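Local atomic coordinates of trans-2-enoyl-CoA reductase (Treponema denticola ATCC 35405, PDB entry 4GGO), a protein that reduces the carbon-carbon double bond of trans-2-enoyl-CoA substrates such as crotonyl-CoA with NADH, a step of bacterial fatty acid synthesis. Residues I6-H20 and F378-E392. Numbering follows the deposited sequence.
Sequences IVKPMVRNNICLNAH and FLASNGFDVEGINYE
The ring of F384 is sandwiched between P9 and H20: CB of P9 lies 3.9 Å from the ring centroid, 7° off the ring normal, in a CH-pi contact, while CB of H20 sits over the opposite face, offset toward the rim. V7 CG1 and the carbonyl O of N18 meet the ring's edge, and C16 SG approaches obliquely, 3.6 Å from F384 CE2, as a sulfur-aromatic contact. With CG anti to the carbonyl carbon, F384 places its ring between P9 and H20. The amide of N18, whose ND2 and OD1 both lie near F384 CZ, is held in place by two bonds within its own segment: ND2 donates in the amide plane to K8 O (2.7 Å) and OD1 accepts from M10 N. Beside the ring, N382 bonds twice to segment 6-20, its ND2 donating to N18 O (3.0 Å) and its backbone O receiving H20 N (2.9 Å) nearly along the C=O axis. The imidazole of H20, swung anti to its backbone N (chi1 -157°), takes the edge of Y391 against one face in a T-shaped pair, centroids 4.7 Å apart and planes at 68°. Y391 OH in turn donates to G383 O and accepts from V386 N, which holds the phenol in place. Toward the exposed end, K8 NZ reaches Y391 O from above the carbonyl plane and forms a long salt bridge with the poorly ordered E392. The Schellman motif at G383 ends helix 371-380, whose F378 meets V11 CG2 with its ring edge beside the small 11-12/15-16 hairpin and also lies near the NAD(+)-binding V281. H20 ND1 caps G23 N at the start of helix 21-38, and P95 of helix 95-110 packs on A19 and N382.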
ATOM      1  N   ILE A   6     -16.627  21.414 -12.948  1.00 62.33           N
ATOM      2  CA  ILE A   6     -16.989  20.006 -12.822  1.00 61.83           C
ATOM      3  C   ILE A   6     -15.747  19.135 -12.985  1.00 62.72           C
ATOM      4  O   ILE A   6     -15.085  19.168 -14.023  1.00 60.56           O
ATOM      5  CB  ILE A   6     -18.043  19.595 -13.868  1.00 56.74           C
ATOM      6  CG1 ILE A   6     -19.399  20.222 -13.536  1.00 56.73           C
ATOM      7  CG2 ILE A   6     -18.165  18.082 -13.933  1.00 58.54           C
ATOM      8  CD1 ILE A   6     -20.499  19.848 -14.506  1.00 58.06           C
ATOM      9  N   VAL A   7     -15.431  18.358 -11.953  1.00 52.60           N
ATOM     10  CA  VAL A   7     -14.218  17.549 -11.959  1.00 49.29           C
ATOM     11  C   VAL A   7     -14.473  16.108 -12.390  1.00 51.66           C
ATOM     12  O   VAL A   7     -15.172  15.354 -11.712  1.00 47.97           O
ATOM     13  CB  VAL A   7     -13.519  17.566 -10.588  1.00 49.84           C
ATOM     14  CG1 VAL A   7     -12.352  16.589 -10.573  1.00 44.91           C
ATOM     15  CG2 VAL A   7     -13.046  18.971 -10.263  1.00 48.97           C
ATOM     16  N   LYS A   8     -13.893  15.744 -13.528  1.00 47.84           N
ATOM     17  CA  LYS A   8     -13.991  14.395 -14.063  1.00 44.89           C
ATOM     18  C   LYS A   8     -12.582  13.806 -14.149  1.00 41.55           C
ATOM     19  O   LYS A   8     -11.603  14.549 -14.134  1.00 39.31           O
ATOM     20  CB  LYS A   8     -14.653  14.429 -15.443  1.00 53.16           C
ATOM     21  CG  LYS A   8     -16.127  14.824 -15.419  1.00 57.15           C
ATOM     22  CD  LYS A   8     -16.943  13.837 -14.595  1.00 60.88           C
ATOM     23  CE  LYS A   8     -18.415  13.836 -14.994  1.00 62.23           C
ATOM     24  NZ  LYS A   8     -19.191  14.958 -14.397  1.00 65.05           N
ATOM     25  N   PRO A   9     -12.470  12.469 -14.216  1.00 44.41           N
ATOM     26  CA  PRO A   9     -11.131  11.867 -14.285  1.00 41.68           C
ATOM     27  C   PRO A   9     -10.379  12.236 -15.561  1.00 42.61           C
ATOM     28  O   PRO A   9     -10.957  12.243 -16.648  1.00 37.05           O
ATOM     29  CB  PRO A   9     -11.420  10.361 -14.257  1.00 44.46           C
ATOM     30  CG  PRO A   9     -12.834  10.231 -14.710  1.00 43.83           C
ATOM     31  CD  PRO A   9     -13.527  11.444 -14.174  1.00 43.67           C
ATOM     32  N   MET A  10      -9.095  12.548 -15.416  1.00 39.27           N
ATOM     33  CA  MET A  10      -8.240  12.846 -16.558  1.00 43.16           C
ATOM     34  C   MET A  10      -7.051  11.892 -16.587  1.00 36.11           C
ATOM     35  O   MET A  10      -6.062  12.098 -15.885  1.00 37.83           O
ATOM     36  CB  MET A  10      -7.740  14.288 -16.498  1.00 45.70           C
ATOM     37  CG  MET A  10      -6.853  14.674 -17.672  1.00 53.67           C
ATOM     38  SD  MET A  10      -5.751  16.053 -17.304  1.00 79.31           S
ATOM     39  CE  MET A  10      -4.947  16.275 -18.891  1.00 62.22           C
ATOM     40  N   VAL A  11      -7.151  10.848 -17.402  1.00 37.12           N
ATOM     41  CA  VAL A  11      -6.104   9.836 -17.467  1.00 40.52           C
ATOM     42  C   VAL A  11      -5.211  10.003 -18.696  1.00 40.98           C
ATOM     43  O   VAL A  11      -5.676   9.904 -19.831  1.00 42.60           O
ATOM     44  CB  VAL A  11      -6.696   8.414 -17.466  1.00 37.59           C
ATOM     45  CG1 VAL A  11      -5.583   7.379 -17.466  1.00 36.63           C
ATOM     46  CG2 VAL A  11      -7.607   8.223 -16.264  1.00 31.35           C
ATOM     47  N   ARG A  12      -3.930  10.263 -18.457  1.00 38.57           N
ATOM     48  CA  ARG A  12      -2.946  10.357 -19.530  1.00 38.07           C
ATOM     49  C   ARG A  12      -1.785   9.411 -19.248  1.00 37.22           C
ATOM     50  O   ARG A  12      -1.267   9.375 -18.130  1.00 40.41           O
ATOM     51  CB  ARG A  12      -2.430  11.792 -19.667  1.00 42.41           C
ATOM     52  CG  ARG A  12      -3.509  12.821 -19.963  1.00 42.93           C
ATOM     53  CD  ARG A  12      -4.212  12.533 -21.278  1.00 45.58           C
ATOM     54  NE  ARG A  12      -5.301  13.474 -21.524  1.00 52.94           N
ATOM     55  CZ  ARG A  12      -6.075  13.457 -22.604  1.00 53.50           C
ATOM     56  NH1 ARG A  12      -5.883  12.545 -23.547  1.00 53.23           N
ATOM     57  NH2 ARG A  12      -7.042  14.354 -22.741  1.00 57.26           N
ATOM     58  N   ASN A  13      -1.386   8.650 -20.264  1.00 35.28           N
ATOM     59  CA  ASN A  13      -0.300   7.678 -20.137  1.00 37.37           C
ATOM     60  C   ASN A  13      -0.534   6.683 -19.000  1.00 35.59           C
ATOM     61  O   ASN A  13       0.372   6.400 -18.215  1.00 37.03           O
ATOM     62  CB  ASN A  13       1.047   8.384 -19.964  1.00 33.61           C
ATOM     63  CG  ASN A  13       1.405   9.257 -21.152  1.00 43.68           C
ATOM     64  OD1 ASN A  13       1.154   8.894 -22.302  1.00 39.11           O
ATOM     65  ND2 ASN A  13       1.991  10.416 -20.881  1.00 38.14           N
ATOM     66  N   ASN A  14      -1.764   6.177 -18.921  1.00 39.52           N
ATOM     67  CA  ASN A  14      -2.168   5.196 -17.909  1.00 41.48           C
ATOM     68  C   ASN A  14      -2.131   5.712 -16.470  1.00 38.53           C
ATOM     69  O   ASN A  14      -2.116   4.926 -15.523  1.00 39.22           O
ATOM     70  CB  ASN A  14      -1.347   3.908 -18.035  1.00 38.19           C
ATOM     71  CG  ASN A  14      -1.566   3.206 -19.359  1.00 43.90           C
ATOM     72  OD1 ASN A  14      -2.702   3.016 -19.793  1.00 47.52           O
ATOM     73  ND2 ASN A  14      -0.475   2.821 -20.012  1.00 44.65           N
ATOM     74  N   ILE A  15      -2.124   7.032 -16.312  1.00 39.33           N
ATOM     75  CA  ILE A  15      -2.093   7.646 -14.988  1.00 41.75           C
ATOM     76  C   ILE A  15      -3.190   8.695 -14.841  1.00 43.75           C
ATOM     77  O   ILE A  15      -3.345   9.566 -15.699  1.00 37.50           O
ATOM     78  CB  ILE A  15      -0.727   8.309 -14.705  1.00 41.72           C
ATOM     79  CG1 ILE A  15       0.393   7.269 -14.738  1.00 44.97           C
ATOM     80  CG2 ILE A  15      -0.745   9.028 -13.363  1.00 43.65           C
ATOM     81  CD1 ILE A  15       1.775   7.857 -14.557  1.00 45.04           C
ATOM     82  N   CYS A  16      -3.955   8.608 -13.757  1.00 37.78           N
ATOM     83  CA  CYS A  16      -4.962   9.621 -13.459  1.00 36.14           C
ATOM     84  C   CYS A  16      -4.280  10.861 -12.898  1.00 36.86           C
ATOM     85  O   CYS A  16      -3.710  10.828 -11.809  1.00 38.11           O
ATOM     86  CB  CYS A  16      -5.998   9.089 -12.468  1.00 33.03           C
ATOM     87  SG  CYS A  16      -7.368  10.228 -12.163  1.00 39.29           S
ATOM     88  N   LEU A  17      -4.345  11.955 -13.649  1.00 38.86           N
ATOM     89  CA  LEU A  17      -3.591  13.158 -13.311  1.00 39.38           C
ATOM     90  C   LEU A  17      -4.207  13.968 -12.174  1.00 42.62           C
ATOM     91  O   LEU A  17      -3.490  14.478 -11.315  1.00 43.28           O
ATOM     92  CB  LEU A  17      -3.411  14.042 -14.549  1.00 41.40           C
ATOM     93  CG  LEU A  17      -2.700  13.387 -15.736  1.00 38.93           C
ATOM     94  CD1 LEU A  17      -2.405  14.414 -16.832  1.00 48.47           C
ATOM     95  CD2 LEU A  17      -1.431  12.667 -15.286  1.00 38.95           C
ATOM     96  N   ASN A  18      -5.530  14.085 -12.170  1.00 37.95           N
ATOM     97  CA  ASN A  18      -6.217  14.900 -11.171  1.00 38.14           C
ATOM     98  C   ASN A  18      -6.863  14.085 -10.051  1.00 41.23           C
ATOM     99  O   ASN A  18      -6.692  12.870  -9.973  1.00 34.04           O
ATOM    100  CB  ASN A  18      -7.257  15.798 -11.843  1.00 37.19           C
ATOM    101  CG  ASN A  18      -8.270  15.013 -12.648  1.00 36.37           C
ATOM    102  OD1 ASN A  18      -8.015  13.878 -13.050  1.00 39.32           O
ATOM    103  ND2 ASN A  18      -9.427  15.615 -12.893  1.00 35.92           N
ATOM    104  N   ALA A  19      -7.604  14.767  -9.182  1.00 35.40           N
ATOM    105  CA  ALA A  19      -8.258  14.109  -8.058  1.00 36.34           C
ATOM    106  C   ALA A  19      -9.506  14.866  -7.617  1.00 38.86           C
ATOM    107  O   ALA A  19      -9.571  16.091  -7.723  1.00 39.30           O
ATOM    108  CB  ALA A  19      -7.288  13.960  -6.895  1.00 31.27           C
ATOM    109  N   HIS A  20     -10.493  14.127  -7.123  1.00 30.92           N
ATOM    110  CA  HIS A  20     -11.728  14.723  -6.633  1.00 32.27           C
ATOM    111  C   HIS A  20     -11.676  14.830  -5.112  1.00 32.69           C
ATOM    112  O   HIS A  20     -11.631  13.815  -4.419  1.00 31.45           O
ATOM    113  CB  HIS A  20     -12.930  13.883  -7.065  1.00 32.86           C
ATOM    114  CG  HIS A  20     -14.219  14.642  -7.102  1.00 39.66           C
ATOM    115  ND1 HIS A  20     -14.997  14.844  -5.982  1.00 37.35           N
ATOM    116  CD2 HIS A  20     -14.870  15.245  -8.125  1.00 37.76           C
ATOM    117  CE1 HIS A  20     -16.070  15.540  -6.314  1.00 42.57           C
ATOM    118  NE2 HIS A  20     -16.017  15.795  -7.608  1.00 44.32           N
ATOM    119  N   PHE A 378      -9.106   1.665  -9.688  1.00 25.30           N
ATOM    120  CA  PHE A 378      -8.216   2.630 -10.324  1.00 29.77           C
ATOM    121  C   PHE A 378      -8.714   4.056 -10.118  1.00 22.15           C
ATOM    122  O   PHE A 378      -7.930   4.964  -9.839  1.00 27.61           O
ATOM    123  CB  PHE A 378      -8.090   2.327 -11.820  1.00 26.93           C
ATOM    124  CG  PHE A 378      -7.219   3.299 -12.566  1.00 30.46           C
ATOM    125  CD1 PHE A 378      -5.841   3.161 -12.559  1.00 31.24           C
ATOM    126  CD2 PHE A 378      -7.780   4.348 -13.278  1.00 32.08           C
ATOM    127  CE1 PHE A 378      -5.036   4.052 -13.246  1.00 39.16           C
ATOM    128  CE2 PHE A 378      -6.980   5.242 -13.967  1.00 34.31           C
ATOM    129  CZ  PHE A 378      -5.608   5.093 -13.951  1.00 31.48           C
ATOM    130  N   LEU A 379     -10.023   4.244 -10.251  1.00 23.92           N
ATOM    131  CA  LEU A 379     -10.630   5.567 -10.148  1.00 24.14           C
ATOM    132  C   LEU A 379     -10.795   6.039  -8.704  1.00 28.45           C
ATOM    133  O   LEU A 379     -10.627   7.222  -8.411  1.00 28.66           O
ATOM    134  CB  LEU A 379     -11.980   5.593 -10.866  1.00 25.17           C
ATOM    135  CG  LEU A 379     -11.932   5.567 -12.396  1.00 28.76           C
ATOM    136  CD1 LEU A 379     -13.333   5.463 -12.977  1.00 33.34           C
ATOM    137  CD2 LEU A 379     -11.218   6.800 -12.929  1.00 30.04           C
ATOM    138  N   ALA A 380     -11.121   5.112  -7.808  1.00 24.49           N
ATOM    139  CA  ALA A 380     -11.365   5.455  -6.408  1.00 27.40           C
ATOM    140  C   ALA A 380     -10.094   5.896  -5.690  1.00 29.74           C
ATOM    141  O   ALA A 380     -10.156   6.586  -4.671  1.00 26.90           O
ATOM    142  CB  ALA A 380     -12.014   4.288  -5.673  1.00 27.58           C
ATOM    143  N   SER A 381      -8.944   5.498  -6.224  1.00 23.88           N
ATOM    144  CA  SER A 381      -7.662   5.892  -5.650  1.00 31.04           C
ATOM    145  C   SER A 381      -7.457   7.402  -5.748  1.00 28.30           C
ATOM    146  O   SER A 381      -6.683   7.983  -4.987  1.00 29.32           O
ATOM    147  CB  SER A 381      -6.514   5.156  -6.343  1.00 31.15           C
ATOM    148  OG  SER A 381      -6.600   3.759  -6.123  1.00 42.38           O
ATOM    149  N   ASN A 382      -8.158   8.028  -6.687  1.00 26.60           N
ATOM    150  CA  ASN A 382      -8.084   9.473  -6.871  1.00 26.92           C
ATOM    151  C   ASN A 382      -9.397  10.174  -6.535  1.00 28.55           C
ATOM    152  O   ASN A 382      -9.553  11.370  -6.779  1.00 31.80           O
ATOM    153  CB  ASN A 382      -7.650   9.808  -8.300  1.00 31.15           C
ATOM    154  CG  ASN A 382      -6.216   9.411  -8.579  1.00 33.13           C
ATOM    155  OD1 ASN A 382      -5.882   8.226  -8.605  1.00 38.38           O
ATOM    156  ND2 ASN A 382      -5.357  10.401  -8.796  1.00 35.57           N
ATOM    157  N   GLY A 383     -10.340   9.423  -5.974  1.00 23.41           N
ATOM    158  CA  GLY A 383     -11.598   9.991  -5.525  1.00 25.96           C
ATOM    159  C   GLY A 383     -12.697   9.981  -6.570  1.00 28.17           C
ATOM    160  O   GLY A 383     -13.716  10.653  -6.415  1.00 27.76           O
ATOM    161  N   PHE A 384     -12.500   9.217  -7.638  1.00 23.19           N
ATOM    162  CA  PHE A 384     -13.507   9.115  -8.686  1.00 27.75           C
ATOM    163  C   PHE A 384     -14.311   7.825  -8.556  1.00 28.63           C
ATOM    164  O   PHE A 384     -13.823   6.839  -8.004  1.00 31.75           O
ATOM    165  CB  PHE A 384     -12.859   9.199 -10.069  1.00 26.76           C
ATOM    166  CG  PHE A 384     -12.154  10.501 -10.328  1.00 32.68           C
ATOM    167  CD1 PHE A 384     -12.872  11.638 -10.663  1.00 37.48           C
ATOM    168  CD2 PHE A 384     -10.775  10.588 -10.241  1.00 31.28           C
ATOM    169  CE1 PHE A 384     -12.227  12.837 -10.903  1.00 34.91           C
ATOM    170  CE2 PHE A 384     -10.124  11.784 -10.481  1.00 34.02           C
ATOM    171  CZ  PHE A 384     -10.852  12.910 -10.811  1.00 35.02           C
ATOM    172  N   ASP A 385     -15.545   7.851  -9.054  1.00 29.29           N
ATOM    173  CA  ASP A 385     -16.413   6.671  -9.099  1.00 29.10           C
ATOM    174  C   ASP A 385     -16.772   6.114  -7.714  1.00 30.50           C
ATOM    175  O   ASP A 385     -17.143   4.948  -7.583  1.00 38.11           O
ATOM    176  CB  ASP A 385     -15.794   5.574  -9.978  1.00 29.33           C
ATOM    177  CG  ASP A 385     -16.791   4.492 -10.363  1.00 34.84           C
ATOM    178  OD1 ASP A 385     -17.903   4.836 -10.817  1.00 36.65           O
ATOM    179  OD2 ASP A 385     -16.466   3.298 -10.197  1.00 33.16           O
ATOM    180  N   VAL A 386     -16.671   6.941  -6.679  1.00 31.38           N
ATOM    181  CA  VAL A 386     -17.042   6.480  -5.342  1.00 41.53           C
ATOM    182  C   VAL A 386     -18.516   6.772  -5.050  1.00 37.53           C
ATOM    183  O   VAL A 386     -19.072   7.768  -5.516  1.00 36.16           O
ATOM    184  CB  VAL A 386     -16.108   7.038  -4.236  1.00 33.74           C
ATOM    185  CG1 VAL A 386     -14.829   7.583  -4.847  1.00 25.13           C
ATOM    186  CG2 VAL A 386     -16.805   8.100  -3.407  1.00 43.50           C
ATOM    187  N   GLU A 387     -19.144   5.878  -4.293  1.00 35.62           N
ATOM    188  CA  GLU A 387     -20.580   5.936  -4.053  1.00 39.64           C
ATOM    189  C   GLU A 387     -20.964   7.117  -3.168  1.00 32.08           C
ATOM    190  O   GLU A 387     -20.276   7.422  -2.195  1.00 42.81           O
ATOM    191  CB  GLU A 387     -21.053   4.626  -3.416  1.00 43.24           C
ATOM    192  CG  GLU A 387     -22.454   4.202  -3.812  1.00 44.51           C
ATOM    193  CD  GLU A 387     -22.803   2.817  -3.298  1.00 55.86           C
ATOM    194  OE1 GLU A 387     -23.576   2.106  -3.975  1.00 52.08           O
ATOM    195  OE2 GLU A 387     -22.306   2.441  -2.216  1.00 59.75           O
ATOM    196  N   GLY A 388     -22.062   7.782  -3.516  1.00 37.03           N
ATOM    197  CA  GLY A 388     -22.579   8.878  -2.716  1.00 37.28           C
ATOM    198  C   GLY A 388     -22.058  10.247  -3.115  1.00 46.68           C
ATOM    199  O   GLY A 388     -22.293  11.234  -2.416  1.00 47.62           O
ATOM    200  N   ILE A 389     -21.346  10.313  -4.235  1.00 43.82           N
ATOM    201  CA  ILE A 389     -20.813  11.581  -4.723  1.00 40.47           C
ATOM    202  C   ILE A 389     -21.489  11.995  -6.027  1.00 42.85           C
ATOM    203  O   ILE A 389     -21.616  11.193  -6.953  1.00 43.41           O
ATOM    204  CB  ILE A 389     -19.284  11.517  -4.918  1.00 40.17           C
ATOM    205  CG1 ILE A 389     -18.595  11.182  -3.596  1.00 35.39           C
ATOM    206  CG2 ILE A 389     -18.754  12.835  -5.468  1.00 40.04           C
ATOM    207  CD1 ILE A 389     -18.853  12.190  -2.498  1.00 39.73           C
ATOM    208  N   ASN A 390     -21.922  13.251  -6.087  1.00 40.57           N
ATOM    209  CA  ASN A 390     -22.648  13.779  -7.238  1.00 48.17           C
ATOM    210  C   ASN A 390     -21.834  13.747  -8.530  1.00 52.01           C
ATOM    211  O   ASN A 390     -22.302  13.238  -9.552  1.00 59.29           O
ATOM    212  CB  ASN A 390     -23.118  15.209  -6.948  1.00 51.80           C
ATOM    213  CG  ASN A 390     -24.209  15.676  -7.897  1.00 52.26           C
ATOM    214  OD1 ASN A 390     -24.244  15.298  -9.068  1.00 53.89           O
ATOM    215  ND2 ASN A 390     -25.108  16.513  -7.391  1.00 49.62           N
ATOM    216  N   TYR A 391     -20.626  14.305  -8.475  1.00 47.86           N
ATOM    217  CA  TYR A 391     -19.729  14.424  -9.633  1.00 52.16           C
ATOM    218  C   TYR A 391     -20.210  15.396 -10.716  1.00 61.89           C
ATOM    219  O   TYR A 391     -19.396  16.028 -11.394  1.00 55.69           O
ATOM    220  CB  TYR A 391     -19.371  13.053 -10.227  1.00 47.29           C
ATOM    221  CG  TYR A 391     -18.498  12.218  -9.322  1.00 47.31           C
ATOM    222  CD1 TYR A 391     -17.225  12.639  -8.974  1.00 41.98           C
ATOM    223  CD2 TYR A 391     -18.946  11.008  -8.815  1.00 40.65           C
ATOM    224  CE1 TYR A 391     -16.425  11.883  -8.149  1.00 36.26           C
ATOM    225  CE2 TYR A 391     -18.150  10.243  -7.989  1.00 39.96           C
ATOM    226  CZ  TYR A 391     -16.893  10.691  -7.656  1.00 35.54           C
ATOM    227  OH  TYR A 391     -16.095   9.936  -6.835  1.00 33.19           O
ATOM    228  N   GLU A 392     -21.524  15.516 -10.876  1.00 63.93           N
ATOM    229  CA  GLU A 392     -22.086  16.512 -11.781  1.00 66.74           C
ATOM    230  C   GLU A 392     -22.156  17.859 -11.074  1.00 61.49           C
ATOM    231  O   GLU A 392     -22.409  18.891 -11.693  1.00 63.35           O
ATOM    232  CB  GLU A 392     -23.471  16.088 -12.277  1.00 68.76           C
ATOM    233  CG  GLU A 392     -23.485  14.781 -13.061  1.00 71.12           C
ATOM    234  CD  GLU A 392     -22.752  14.873 -14.391  1.00 78.06           C
ATOM    235  OE1 GLU A 392     -22.474  16.000 -14.854  1.00 78.02           O
ATOM    236  OE2 GLU A 392     -22.456  13.811 -14.977  1.00 82.43           O
TER
HETATM  237  O   HOH W   1     -17.515  17.090 -10.250  1.00 50.60           O